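Local coordinates for NIF3-related protein (Bacillus cereus, PDB 2GX8) that is of unknown function but carries the paired zinc site of the NIF3 family together with a probable regulatory domain, at residues E49-G54 with A126-D131. Numbering follows the deposited sequence.
With ZN (zinc ion), chain M.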
ATOM      1  N   GLU C  49      15.290   9.651  -7.551  1.00 73.47           N
ATOM      2  CA  GLU C  49      13.977   9.478  -6.921  1.00 74.78           C
ATOM      3  C   GLU C  49      14.088   9.368  -5.386  1.00 74.55           C
ATOM      4  O   GLU C  49      14.827   8.524  -4.859  1.00 74.46           O
ATOM      5  CB  GLU C  49      13.274   8.245  -7.545  1.00 75.60           C
ATOM      6  CG  GLU C  49      12.019   7.734  -6.818  1.00 78.42           C
ATOM      7  CD  GLU C  49      10.872   8.731  -6.808  1.00 81.31           C
ATOM      8  OE1 GLU C  49      10.655   9.409  -7.839  1.00 82.53           O
ATOM      9  OE2 GLU C  49      10.176   8.812  -5.772  1.00 82.35           O
ATOM     10  N   GLY C  50      13.400  10.261  -4.679  1.00 74.07           N
ATOM     11  CA  GLY C  50      13.412  10.238  -3.218  1.00 73.61           C
ATOM     12  C   GLY C  50      14.655  10.760  -2.500  1.00 73.12           C
ATOM     13  O   GLY C  50      14.754  10.633  -1.265  1.00 73.02           O
ATOM     14  N   ASP C  51      15.598  11.344  -3.253  1.00 72.23           N
ATOM     15  CA  ASP C  51      16.819  11.927  -2.664  1.00 70.98           C
ATOM     16  C   ASP C  51      16.419  13.232  -1.958  1.00 70.31           C
ATOM     17  O   ASP C  51      15.400  13.862  -2.307  1.00 71.10           O
ATOM     18  CB  ASP C  51      17.934  12.146  -3.724  1.00 70.70           C
ATOM     19  CG  ASP C  51      19.353  12.338  -3.109  1.00 69.30           C
ATOM     20  OD1 ASP C  51      20.209  12.958  -3.778  1.00 67.18           O
ATOM     21  OD2 ASP C  51      19.621  11.884  -1.975  1.00 66.45           O
ATOM     22  N   LYS C  52      17.221  13.613  -0.962  1.00 68.64           N
ATOM     23  CA  LYS C  52      16.987  14.786  -0.135  1.00 67.03           C
ATOM     24  C   LYS C  52      18.108  15.813  -0.349  1.00 65.70           C
ATOM     25  O   LYS C  52      19.163  15.716   0.267  1.00 65.43           O
ATOM     26  CB  LYS C  52      16.959  14.344   1.340  1.00 67.10           C
ATOM     27  CG  LYS C  52      16.075  13.117   1.669  1.00 70.03           C
ATOM     28  CD  LYS C  52      14.586  13.427   1.895  1.00 74.56           C
ATOM     29  CE  LYS C  52      13.777  13.836   0.638  1.00 78.20           C
ATOM     30  NZ  LYS C  52      12.381  14.319   0.962  1.00 75.53           N
ATOM     31  N   ILE C  53      17.892  16.795  -1.222  1.00 64.35           N
ATOM     32  CA  ILE C  53      18.922  17.811  -1.501  1.00 62.83           C
ATOM     33  C   ILE C  53      18.425  19.276  -1.435  1.00 61.24           C
ATOM     34  O   ILE C  53      17.235  19.526  -1.276  1.00 60.74           O
ATOM     35  CB  ILE C  53      19.619  17.539  -2.849  1.00 64.00           C
ATOM     36  CG1 ILE C  53      18.705  17.884  -4.027  1.00 62.74           C
ATOM     37  CG2 ILE C  53      20.124  16.077  -2.927  1.00 63.03           C
ATOM     38  CD1 ILE C  53      19.415  17.795  -5.321  1.00 60.55           C
ATOM     39  N   GLY C  54      19.352  20.229  -1.545  1.00 59.32           N
ATOM     40  CA  GLY C  54      19.023  21.653  -1.452  1.00 57.57           C
ATOM     41  C   GLY C  54      19.302  22.285  -0.080  1.00 56.71           C
ATOM     42  O   GLY C  54      20.034  21.738   0.726  1.00 56.66           O
ATOM     43  N   ALA C 126      24.051  18.357  -1.453  1.00 54.89           N
ATOM     44  CA  ALA C 126      24.232  18.023  -2.856  1.00 55.97           C
ATOM     45  C   ALA C 126      24.548  16.544  -2.908  1.00 56.75           C
ATOM     46  O   ALA C 126      25.719  16.163  -2.969  1.00 57.61           O
ATOM     47  CB  ALA C 126      25.368  18.788  -3.387  1.00 55.99           C
ATOM     48  N   HIS C 127      23.520  15.704  -2.874  1.00 57.10           N
ATOM     49  CA  HIS C 127      23.757  14.273  -2.796  1.00 57.92           C
ATOM     50  C   HIS C 127      23.877  13.548  -4.133  1.00 57.23           C
ATOM     51  O   HIS C 127      24.921  13.642  -4.766  1.00 56.97           O
ATOM     52  CB  HIS C 127      22.811  13.603  -1.777  1.00 59.04           C
ATOM     53  CG  HIS C 127      23.191  12.194  -1.417  1.00 62.21           C
ATOM     54  ND1 HIS C 127      22.256  11.230  -1.084  1.00 68.11           N
ATOM     55  CD2 HIS C 127      24.395  11.574  -1.384  1.00 63.90           C
ATOM     56  CE1 HIS C 127      22.870  10.082  -0.847  1.00 68.80           C
ATOM     57  NE2 HIS C 127      24.167  10.261  -1.031  1.00 71.14           N
ATOM     58  N   THR C 128      22.841  12.846  -4.588  1.00 57.02           N
ATOM     59  CA  THR C 128      22.989  12.078  -5.829  1.00 57.11           C
ATOM     60  C   THR C 128      23.289  12.905  -7.063  1.00 56.52           C
ATOM     61  O   THR C 128      23.839  12.385  -8.029  1.00 56.57           O
ATOM     62  CB  THR C 128      21.835  11.112  -6.110  1.00 57.47           C
ATOM     63  OG1 THR C 128      20.602  11.815  -5.956  1.00 58.18           O
ATOM     64  CG2 THR C 128      21.892   9.901  -5.157  1.00 58.94           C
ATOM     65  N   ASN C 129      22.930  14.175  -7.050  1.00 55.64           N
ATOM     66  CA  ASN C 129      23.286  15.023  -8.192  1.00 56.50           C
ATOM     67  C   ASN C 129      24.827  15.159  -8.405  1.00 55.71           C
ATOM     68  O   ASN C 129      25.274  15.396  -9.516  1.00 55.94           O
ATOM     69  CB  ASN C 129      22.558  16.392  -8.155  1.00 56.71           C
ATOM     70  CG  ASN C 129      22.788  17.177  -6.842  1.00 58.42           C
ATOM     71  OD1 ASN C 129      23.033  18.382  -6.873  1.00 61.07           O
ATOM     72  ND2 ASN C 129      22.702  16.500  -5.698  1.00 58.15           N
ATOM     73  N   VAL C 130      25.618  14.990  -7.342  1.00 55.45           N
ATOM     74  CA  VAL C 130      27.089  15.058  -7.414  1.00 55.26           C
ATOM     75  C   VAL C 130      27.672  13.663  -7.793  1.00 55.69           C
ATOM     76  O   VAL C 130      28.790  13.546  -8.292  1.00 55.33           O
ATOM     77  CB  VAL C 130      27.696  15.662  -6.100  1.00 56.03           C
ATOM     78  CG1 VAL C 130      29.220  15.644  -6.097  1.00 54.66           C
ATOM     79  CG2 VAL C 130      27.210  17.089  -5.910  1.00 54.58           C
ATOM     80  N   ASP C 131      26.875  12.616  -7.580  1.00 55.84           N
ATOM     81  CA  ASP C 131      27.239  11.251  -7.932  1.00 56.21           C
ATOM     82  C   ASP C 131      27.075  11.030  -9.431  1.00 55.74           C
ATOM     83  O   ASP C 131      27.901  10.378 -10.076  1.00 55.25           O
ATOM     84  CB  ASP C 131      26.304  10.279  -7.209  1.00 56.97           C
ATOM     85  CG  ASP C 131      26.582  10.186  -5.732  1.00 59.66           C
ATOM     86  OD1 ASP C 131      27.620   9.586  -5.385  1.00 62.47           O
ATOM     87  OD2 ASP C 131      25.749  10.647  -4.912  1.00 59.43           O
TER
HETATM   88 ZN    ZN M 375      27.710   9.785  -3.117  1.00 60.75          ZN
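Asp-51 reaches across to His-127 and Thr-128 with both oxygens of its carboxylate. Asp-51 OD1 accepts two bonds from Thr-128, a very short one from the hydroxyl OG1 (2.5 Å) and one from the backbone N (2.8 Å, 160°) that meets it on the syn side. Asp-51 OD2 takes the third, from the His-127 imidazole ND1 (2.9 Å), again syn and somewhat out of both the carboxylate and ring planes, which stand 54° apart. With CG anti to its backbone N (chi1 -162°), Asp-51 carries its carboxylate across to both partners. Beside this polar grip, Ile-53 packs CG2 against His-127 N (3.4 Å) and sends CD1 to the side-chain amide of Asn-129. The outer side of the loop is looser: the exposed Glu-49 points away, and the end of the Lys-52 side chain leads away from 126-131. Gly-54 meanwhile starts the edge strand that pairs with strand 122-125. One turn on, Asp-131 OD1 binds zinc at 2.3 Å with His-92 and Glu-360, and the His-127 ring stacks edge-to-face with His-92. The Asp-51 carboxylate thus ties the loop to the segment bearing a zinc ligand, and probably helps hold the rotation of the His-127 ring beside His-92.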